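Side-chain contacts in endo-1,4-beta-xylanase (Pseudoalteromonas haloplanktis, PDB 1H12), which breaks the internal beta-1,4 linkages of xylan as a cold-adapted family 8 glycoside hydrolase: residues T174-N177 with T178-N181; L291-L295 with M296-A300; N348-A351 with L352-S355. All blocks are in the same frame, centred on the assembly; numbering follows the deposited sequence. Where two conformers were deposited one is given.

Three local contacts follow one another in series along a single chain, neither nesting nor crossing, and each joins residues only a turn or so apart rather than closing a long loop. Contact 1 comes first, wholly within helix 168-182. Contact 2 closes the short turn that carries the chain from helix 283-296 into helix 300-318, and contact 3 leads from helix 342-351 toward helix 358-369. Contacts 2 and 3 touch, Ala-293 CB lying 3.8 Å from Ala-354 CB, so the C-terminal end of helix 283-296 rests against the connection that follows helix 342-351. Contact 1 lies on the opposite side of the chain's centre from contact 3, their nearest atoms about 20 Å apart.

Contact 1 (T174-N177 with T178-N181); sequences TMLN and TIKN
Ile-179 lays its side chain against the carbonyl of Met-175, one helical turn back, with Ile-179 CG1 3.3 Å from Met-175 O. This branch stands anti to the residue's own carbonyl carbon (chi1 -65°), a setting that swings it beside the backbone N and over the preceding turn. Its terminal methyl then meets two apolar neighbours loosely: Ile-179 CD1 is 4.4 Å from Leu-176 CD2 and 4.5 Å from Met-175 CG. The same Met-175 oxygen also accepts the backbone N of Ile-179 at 2.9 Å, one of four successive i to i-4 bonds that hold the two segments as one regular helix.

Thr-178 OG1 likewise lies 3.2 Å from Thr-174 O, which already accepts Thr-178 N. At Asn-177 the carbonyl oxygen takes Asn-181 N at 2.8 Å, while the Asn-181 amide folds back over it; Asn-181 ND2 comes within 3.2 Å of Asn-177 O, but at an angle too poor for a hydrogen bond.

The division of residues is that of an amphipathic helix in the (alpha/alpha)6 barrel of family 8: Met-175, Leu-176 and Ile-179 are buried, whereas Thr-174 and Asn-181 face solvent. Lys-180 keeps only its root in the contact, with Lys-180 CB 3.5 Å from Leu-176 O. Its CG lies anti to the backbone N (chi1 179°) and the extended chain beyond carries the ammonium group away to a salt bridge with Asp-221 and a cation-pi contact with Tyr-224.

Farther out, helix 143-160 packs on Met-175 and Leu-176 through Ala-150, while Trp-225 of helix 219-243 covers both Leu-176 and Ile-179. Thr-174 OG1 is hydrogen-bonded to the carbonyl oxygen of Asn-170.

Contact 2 (L291-L295 with M296-A300); sequences LDAHL and MGAQA
Asp-292 OD1 is gripped twice, by a hydrogen bond with His-302 NE2 and by a water that bridges to the turn beyond the helix. That water donates to Asp-292 OD1 at 2.9 Å and to Gly-297 O at 2.8 Å, so the carboxylate and the departing backbone are pinned to a common point. The other carboxylate oxygen, OD2, forms a salt bridge with Arg-233, which probably stabilises the negative charge in this buried setting. With CG anti to the backbone N (chi1 -166°), the acid leans along the helix flank toward Met-296, and Asp-292 OD2 comes 4.0 Å from Met-296 CB.

At this end the helix makes its last backbone bonds. Met-296 N donates to Asp-292 O at 2.8 Å, whereas Gly-297 N reaches Ala-293 O only through a weak, bent bond. Gly-297 then leaves helical geometry with a positive phi of 108°, a conformation in which a beta carbon would collide with the carbonyl oxygen of Met-296, so that glycine is called for. Its own carbonyl also receives a CA-H...O contact, Ala-293 CA lying 3.5 Å from Gly-297 O. One residue on, before the chain leaves the helix end, the methyls of Ala-293 and Ala-298 meet, CB to CB, at 3.9 Å.

Gln-299 occupies the N-cap position of the next helix, and its backbone N is hydrogen-bonded to His-302 ND1; this imidazole thus links Asp-292 of the first helix to the start of the second. The arrangement is a helix C-terminal end closed at a glycine of positive phi, followed within a few residues by the N-cap of the next helix, one of the short helix-to-helix connections of the (alpha/alpha)6 barrel.

Contact 3 (N348-A351 with L352-S355); sequences NAVA and LLAS
From Ala-349 to Ala-354 the backbone is bonded in the i to i-3 pattern of a 3-10 turn, into which the last turn of helix 342-351 of the (alpha/alpha)6 barrel tightens. Leu-352 N donates to Ala-349 O at 3.1 Å, Leu-353 N to Val-350 O at 3.1 Å and Ala-354 N to Ala-351 O at 3.0 Å. All three donors stand above the plane of the carbonyl they address, most markedly Leu-352 N, 65° out of it.

Both leucines lie over these carbonyls. Leu-352 has CG beside its backbone N (chi1 -61°), which lays the branch back across Ala-349, with Leu-352 CG 3.4 Å from Ala-349 O. The side chain packs on Leu-310 of helix 300-318 and on Ala-361 and Phe-365 of helix 358-369. With an alanine here the isobutyl branch is lost, and a gap would probably open between the turn and those two helices.

Leu-353 takes the same posture one residue on, over Val-350 O, and its branch meets the valine, Leu-353 CD1 lying 4.2 Å from Val-350 CG1.

Contact 1 (T174-N177 with T178-N181)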
loop_
_atom_site.group_PDB
_atom_site.type_symbol
_atom_site.label_atom_id
_atom_site.label_comp_id
_atom_site.label_asym_id
_atom_site.label_seq_id
_atom_site.Cartn_x
_atom_site.Cartn_y
_atom_site.Cartn_z
ATOM N N THR A 174 6.925 -14.654 -12.022
ATOM C CA THR A 174 7.304 -13.743 -13.062
ATOM C C THR A 174 7.381 -12.316 -12.507
ATOM O O THR A 174 8.335 -11.576 -12.797
ATOM C CB THR A 174 6.305 -13.832 -14.214
ATOM O OG1 THR A 174 6.378 -15.151 -14.773
ATOM C CG2 THR A 174 6.599 -12.820 -15.306
ATOM N N MET A 175 6.380 -11.921 -11.734
ATOM C CA MET A 175 6.365 -10.594 -11.129
ATOM C C MET A 175 7.547 -10.390 -10.189
ATOM O O MET A 175 8.199 -9.341 -10.222
ATOM C CB MET A 175 5.040 -10.388 -10.383
ATOM C CG MET A 175 4.789 -8.961 -9.966
ATOM S SD MET A 175 4.469 -7.802 -11.331
ATOM C CE MET A 175 2.942 -8.511 -11.969
ATOM N N LEU A 176 7.860 -11.372 -9.343
ATOM C CA LEU A 176 9.026 -11.264 -8.441
ATOM C C LEU A 176 10.318 -11.105 -9.247
ATOM O O LEU A 176 11.187 -10.319 -8.875
ATOM C CB LEU A 176 9.115 -12.477 -7.530
ATOM C CG LEU A 176 8.042 -12.600 -6.474
ATOM C CD1 LEU A 176 8.297 -13.884 -5.663
ATOM C CD2 LEU A 176 8.030 -11.414 -5.529
ATOM N N ASN A 177 10.423 -11.879 -10.331
ATOM C CA ASN A 177 11.662 -11.725 -11.141
ATOM C C ASN A 177 11.750 -10.360 -11.768
ATOM O O ASN A 177 12.833 -9.781 -11.839
ATOM C CB ASN A 177 11.660 -12.820 -12.213
ATOM C CG ASN A 177 12.011 -14.188 -11.640
ATOM O OD1 ASN A 177 12.435 -14.318 -10.538
ATOM N ND2 ASN A 177 11.696 -15.212 -12.408
ATOM N N THR A 178 10.600 -9.815 -12.212
ATOM C CA THR A 178 10.580 -8.455 -12.709
ATOM C C THR A 178 11.018 -7.456 -11.650
ATOM O O THR A 178 11.783 -6.530 -11.924
ATOM C CB THR A 178 9.204 -8.134 -13.282
ATOM O OG1 THR A 178 9.031 -8.932 -14.467
ATOM C CG2 THR A 178 9.028 -6.658 -13.603
ATOM N N ILE A 179 10.511 -7.601 -10.433
ATOM C CA ILE A 179 10.917 -6.693 -9.358
ATOM C C ILE A 179 12.433 -6.767 -9.177
ATOM O O ILE A 179 13.120 -5.742 -9.120
ATOM C CB ILE A 179 10.156 -7.003 -8.064
ATOM C CG1 ILE A 179 8.673 -6.732 -8.224
ATOM C CG2 ILE A 179 10.736 -6.150 -6.937
ATOM C CD1 ILE A 179 7.811 -7.348 -7.109
ATOM N N LYS A 180 12.956 -7.984 -9.034
ATOM C CA LYS A 180 14.367 -8.161 -8.830
ATOM C C LYS A 180 15.209 -7.585 -9.962
ATOM O O LYS A 180 16.227 -6.932 -9.709
ATOM C CB LYS A 180 14.647 -9.664 -8.637
ATOM C CG LYS A 180 16.100 -9.999 -8.435
ATOM C CD LYS A 180 16.225 -11.513 -8.075
ATOM C CE LYS A 180 17.585 -11.953 -7.810
ATOM N NZ LYS A 180 17.333 -13.475 -7.690
ATOM N N ASN A 181 14.803 -7.837 -11.195
ATOM C CA ASN A 181 15.620 -7.477 -12.339
ATOM C C ASN A 181 15.456 -6.052 -12.813
ATOM O O ASN A 181 16.376 -5.539 -13.480
ATOM C CB ASN A 181 15.291 -8.402 -13.506
ATOM C CG ASN A 181 15.715 -9.798 -13.281
ATOM O OD1 ASN A 181 16.640 -10.065 -12.584
ATOM N ND2 ASN A 181 15.009 -10.729 -13.974
#

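Contact 2 (L291-L295 with M296-A300)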
loop_
_atom_site.group_PDB
_atom_site.type_symbol
_atom_site.label_atom_id
_atom_site.label_comp_id
_atom_site.label_asym_id
_atom_site.label_seq_id
_atom_site.Cartn_x
_atom_site.Cartn_y
_atom_site.Cartn_z
ATOM N N LEU A 291 1.607 -2.956 9.765
ATOM C CA LEU A 291 1.518 -4.217 9.088
ATOM C C LEU A 291 2.689 -5.129 9.483
ATOM O O LEU A 291 2.509 -6.283 9.850
ATOM C CB LEU A 291 1.433 -3.968 7.569
ATOM C CG LEU A 291 1.310 -5.135 6.641
ATOM C CD1 LEU A 291 0.971 -4.595 5.243
ATOM C CD2 LEU A 291 2.528 -6.031 6.546
ATOM N N ASP A 292 3.898 -4.585 9.387
ATOM C CA ASP A 292 5.081 -5.355 9.669
ATOM C C ASP A 292 5.097 -5.823 11.121
ATOM O O ASP A 292 5.458 -6.987 11.416
ATOM C CB ASP A 292 6.332 -4.605 9.329
ATOM C CG ASP A 292 7.538 -5.513 9.297
ATOM O OD1 ASP A 292 8.465 -5.343 10.143
ATOM O OD2 ASP A 292 7.570 -6.415 8.439
ATOM N N ALA A 293 4.757 -4.925 12.038
ATOM C CA ALA A 293 4.719 -5.312 13.434
ATOM C C ALA A 293 3.734 -6.458 13.681
ATOM O O ALA A 293 4.011 -7.400 14.404
ATOM C CB ALA A 293 4.352 -4.099 14.288
ATOM N N HIS A 294 2.537 -6.339 13.109
ATOM C CA HIS A 294 1.500 -7.354 13.273
ATOM C C HIS A 294 1.949 -8.675 12.691
ATOM O O HIS A 294 1.889 -9.736 13.346
ATOM C CB HIS A 294 0.210 -6.872 12.600
ATOM C CG HIS A 294 -0.948 -7.761 12.847
ATOM N ND1 HIS A 294 -2.049 -7.799 12.019
ATOM C CD2 HIS A 294 -1.213 -8.640 13.845
ATOM C CE1 HIS A 294 -2.931 -8.669 12.512
ATOM N NE2 HIS A 294 -2.447 -9.204 13.630
ATOM N N LEU A 295 2.397 -8.665 11.433
ATOM C CA LEU A 295 2.701 -9.902 10.724
ATOM C C LEU A 295 4.019 -10.521 11.143
ATOM O O LEU A 295 4.094 -11.757 11.152
ATOM C CB LEU A 295 2.688 -9.641 9.204
ATOM C CG LEU A 295 1.349 -9.777 8.528
ATOM C CD1 LEU A 295 0.911 -11.246 8.411
ATOM C CD2 LEU A 295 0.253 -8.942 9.191
ATOM N N MET A 296 5.054 -9.734 11.403
ATOM C CA MET A 296 6.387 -10.237 11.659
ATOM C C MET A 296 6.926 -9.923 13.056
ATOM O O MET A 296 8.029 -10.423 13.368
ATOM C CB MET A 296 7.348 -9.772 10.611
ATOM C CG MET A 296 7.163 -10.451 9.310
ATOM S SD MET A 296 7.206 -12.073 9.170
ATOM C CE MET A 296 7.812 -12.355 9.517
ATOM N N GLY A 297 6.179 -9.194 13.871
ATOM C CA GLY A 297 6.544 -8.932 15.257
ATOM C C GLY A 297 6.977 -7.491 15.475
ATOM O O GLY A 297 7.619 -6.868 14.637
ATOM N N ALA A 298 6.562 -6.935 16.615
ATOM C CA ALA A 298 6.872 -5.566 16.957
ATOM C C ALA A 298 8.203 -5.489 17.673
ATOM O O ALA A 298 8.413 -6.154 18.707
ATOM C CB ALA A 298 5.786 -5.004 17.840
ATOM N N GLN A 299 9.105 -4.692 17.162
ATOM C CA GLN A 299 10.377 -4.387 17.769
ATOM C C GLN A 299 10.369 -2.923 18.229
ATOM O O GLN A 299 9.445 -2.170 17.969
ATOM C CB GLN A 299 11.494 -4.619 16.781
ATOM C CG GLN A 299 11.586 -5.996 16.153
ATOM N N ALA A 300 11.391 -2.543 18.967
ATOM C CA ALA A 300 11.444 -1.200 19.503
ATOM C C ALA A 300 11.311 -0.146 18.390
ATOM O O ALA A 300 10.664 0.876 18.610
ATOM C CB ALA A 300 12.766 -0.982 20.299
HETATM O O HOH W 1 8.980 -7.251 12.278
#

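Contact 3 (N348-A351 with L352-S355)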
loop_
_atom_site.group_PDB
_atom_site.type_symbol
_atom_site.label_atom_id
_atom_site.label_comp_id
_atom_site.label_asym_id
_atom_site.label_seq_id
_atom_site.Cartn_x
_atom_site.Cartn_y
_atom_site.Cartn_z
ATOM N N ASN A 348 -3.399 5.627 9.524
ATOM C CA ASN A 348 -2.996 5.858 10.887
ATOM C C ASN A 348 -3.627 4.845 11.844
ATOM O O ASN A 348 -3.043 4.501 12.870
ATOM C CB ASN A 348 -3.292 7.293 11.297
ATOM C CG ASN A 348 -2.427 8.282 10.553
ATOM O OD1 ASN A 348 -1.329 7.901 10.082
ATOM N ND2 ASN A 348 -2.854 9.562 10.484
ATOM N N ALA A 349 -4.846 4.358 11.525
ATOM C CA ALA A 349 -5.457 3.313 12.333
ATOM C C ALA A 349 -4.653 1.996 12.243
ATOM O O ALA A 349 -4.492 1.292 13.240
ATOM C CB ALA A 349 -6.878 3.114 11.948
ATOM N N VAL A 350 -4.166 1.650 11.043
ATOM C CA VAL A 350 -3.378 0.450 10.901
ATOM C C VAL A 350 -2.081 0.544 11.669
ATOM O O VAL A 350 -1.586 -0.443 12.236
ATOM C CB VAL A 350 -3.125 0.106 9.427
ATOM C CG1 VAL A 350 -2.273 -1.101 9.270
ATOM C CG2 VAL A 350 -4.442 -0.028 8.691
ATOM N N ALA A 351 -1.503 1.745 11.706
ATOM C CA ALA A 351 -0.284 1.978 12.442
ATOM C C ALA A 351 -0.376 1.592 13.908
ATOM O O ALA A 351 0.628 1.282 14.543
ATOM C CB ALA A 351 0.116 3.449 12.362
ATOM N N LEU A 352 -1.600 1.622 14.443
ATOM C CA LEU A 352 -1.829 1.249 15.848
ATOM C C LEU A 352 -1.418 -0.137 16.201
ATOM O O LEU A 352 -1.211 -0.434 17.389
ATOM C CB LEU A 352 -3.285 1.493 16.231
ATOM C CG LEU A 352 -3.752 2.933 16.110
ATOM C CD1 LEU A 352 -5.256 2.959 16.369
ATOM C CD2 LEU A 352 -2.975 3.842 17.083
ATOM N N LEU A 353 -1.256 -1.029 15.232
ATOM C CA LEU A 353 -0.734 -2.369 15.487
ATOM C C LEU A 353 0.702 -2.358 15.999
ATOM O O LEU A 353 1.181 -3.377 16.479
ATOM C CB LEU A 353 -0.908 -3.229 14.248
ATOM C CG LEU A 353 -2.340 -3.514 13.848
ATOM C CD1 LEU A 353 -2.467 -3.956 12.408
ATOM C CD2 LEU A 353 -2.947 -4.595 14.779
ATOM N N ALA A 354 1.384 -1.224 15.906
ATOM C CA ALA A 354 2.707 -1.029 16.490
ATOM C C ALA A 354 2.690 -0.023 17.641
ATOM O O ALA A 354 3.761 0.222 18.206
ATOM C CB ALA A 354 3.726 -0.569 15.446
ATOM N N SER A 355 1.549 0.542 17.983
ATOM C CA SER A 355 1.452 1.594 19.041
ATOM C C SER A 355 1.443 0.953 20.434
ATOM O O SER A 355 0.925 -0.142 20.633
ATOM C CB SER A 355 0.114 2.361 18.882
ATOM O OG SER A 355 -0.054 3.325 20.006
#